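Local structure of toll-like receptor 13 (Mus musculus, 4Z0C) at residues C272-G276 with Q298-C302. The protein recognises bacterial 23S ribosomal RNA through its leucine-rich-repeat ectodomain, the part described here, and signals through MYD88 to activate NF-kappa-B and inflammatory responses. Numbering follows the deposited sequence.
Sequences CHLLG and QLAKC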
loop_
_atom_site.group_PDB
_atom_site.type_symbol
_atom_site.label_atom_id
_atom_site.label_comp_id
_atom_site.label_asym_id
_atom_site.label_seq_id
_atom_site.Cartn_x
_atom_site.Cartn_y
_atom_site.Cartn_z
ATOM N N CYS A 272 6.206 -5.581 51.762
ATOM C CA CYS A 272 5.346 -4.729 52.571
ATOM C C CYS A 272 6.066 -4.174 53.808
ATOM O O CYS A 272 5.789 -3.046 54.240
ATOM C CB CYS A 272 4.079 -5.471 52.989
ATOM S SG CYS A 272 2.825 -5.594 51.706
ATOM N N HIS A 273 6.986 -4.952 54.372
ATOM C CA HIS A 273 7.735 -4.466 55.540
ATOM C C HIS A 273 8.542 -3.222 55.178
ATOM O O HIS A 273 8.668 -2.295 55.979
ATOM C CB HIS A 273 8.651 -5.542 56.159
ATOM C CG HIS A 273 9.428 -5.048 57.339
ATOM N ND1 HIS A 273 8.820 -4.571 58.482
ATOM C CD2 HIS A 273 10.761 -4.898 57.533
ATOM C CE1 HIS A 273 9.745 -4.173 59.337
ATOM N NE2 HIS A 273 10.931 -4.360 58.785
ATOM N N LEU A 274 9.078 -3.216 53.962
ATOM C CA LEU A 274 9.790 -2.058 53.433
ATOM C C LEU A 274 8.821 -0.931 53.092
ATOM O O LEU A 274 8.868 0.149 53.686
ATOM C CB LEU A 274 10.580 -2.447 52.179
ATOM C CG LEU A 274 11.284 -1.329 51.410
ATOM C CD1 LEU A 274 12.260 -0.579 52.323
ATOM C CD2 LEU A 274 11.991 -1.894 50.198
ATOM N N LEU A 275 7.943 -1.205 52.130
ATOM C CA LEU A 275 7.047 -0.207 51.547
ATOM C C LEU A 275 6.101 0.425 52.573
ATOM O O LEU A 275 5.749 1.607 52.459
ATOM C CB LEU A 275 6.237 -0.836 50.405
ATOM C CG LEU A 275 6.754 -0.655 48.979
ATOM C CD1 LEU A 275 8.272 -0.792 48.889
ATOM C CD2 LEU A 275 6.070 -1.647 48.056
ATOM N N GLY A 276 5.670 -0.375 53.550
ATOM C CA GLY A 276 4.746 0.086 54.571
ATOM C C GLY A 276 5.293 1.203 55.447
ATOM O O GLY A 276 4.527 1.935 56.080
ATOM N N GLN A 298 -2.398 -7.920 49.199
ATOM C CA GLN A 298 -1.488 -7.658 50.299
ATOM C C GLN A 298 -0.865 -6.273 50.161
ATOM O O GLN A 298 -0.878 -5.485 51.111
ATOM C CB GLN A 298 -0.394 -8.722 50.355
ATOM C CG GLN A 298 -0.922 -10.144 50.331
ATOM C CD GLN A 298 0.172 -11.165 50.560
ATOM O OE1 GLN A 298 0.397 -12.050 49.732
ATOM N NE2 GLN A 298 0.860 -11.051 51.699
ATOM N N LEU A 299 -0.372 -5.975 48.960
ATOM C CA LEU A 299 0.225 -4.689 48.639
ATOM C C LEU A 299 -0.721 -3.553 48.999
ATOM O O LEU A 299 -0.311 -2.579 49.618
ATOM C CB LEU A 299 0.568 -4.643 47.150
ATOM C CG LEU A 299 1.232 -3.391 46.582
ATOM C CD1 LEU A 299 2.495 -3.027 47.355
ATOM C CD2 LEU A 299 1.558 -3.605 45.108
ATOM N N ALA A 300 -1.995 -3.708 48.652
ATOM C CA ALA A 300 -3.014 -2.700 48.952
ATOM C C ALA A 300 -3.110 -2.310 50.434
ATOM O O ALA A 300 -3.570 -1.217 50.764
ATOM C CB ALA A 300 -4.363 -3.169 48.450
ATOM N N LYS A 301 -2.694 -3.212 51.321
ATOM C CA LYS A 301 -2.705 -2.957 52.762
ATOM C C LYS A 301 -1.470 -2.184 53.235
ATOM O O LYS A 301 -1.567 -1.285 54.066
ATOM C CB LYS A 301 -2.834 -4.282 53.524
ATOM C CG LYS A 301 -4.244 -4.831 53.539
ATOM C CD LYS A 301 -4.287 -6.321 53.242
ATOM C CE LYS A 301 -3.954 -7.173 54.447
ATOM N NZ LYS A 301 -4.433 -8.574 54.222
ATOM N N CYS A 302 -0.320 -2.518 52.658
ATOM C CA CYS A 302 0.960 -1.933 53.031
ATOM C C CYS A 302 1.158 -0.509 52.569
ATOM O O CYS A 302 2.194 0.091 52.847
ATOM C CB CYS A 302 2.095 -2.755 52.423
ATOM S SG CYS A 302 2.365 -4.332 53.226
#
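Gln-298 meets Cys-272 through its backbone: its carbonyl O lies 3.8 Å from Cys-272 SG as modelled, a loose approach to an oxygen already engaged by Lys-301 N within its own helix. One residue on, Leu-299 turns to the buried side. With CG anti to the backbone N (chi1 -179°), the side chain carries CD1 across to CD2 of Leu-275 at 3.9 Å, one methyl against another, and the two leucines run obliquely past each other. Both also rest on Leu-284 of strand 283-285, so the pair ties the two helices to the concave-face strand between them in sequence.

At Cys-302 the link becomes covalent. Its SG bonds to Cys-272 SG at a normal 2.0 Å, but the local geometry of the bridge is doubtful, because Cys-272 CB is placed too close to Cys-302 SG. Cys-302 O also receives a CA-H...O contact from Gly-276, with CA and O 3.1 Å apart.

The disulfide thus staples two successive convex-side helices of the leucine-rich-repeat solenoid, well away from the bound RNA. Such a crosslink limits their separation whatever the modest leucine contact contributes, and is consistent with an ectodomain that matures in the oxidising secretory pathway.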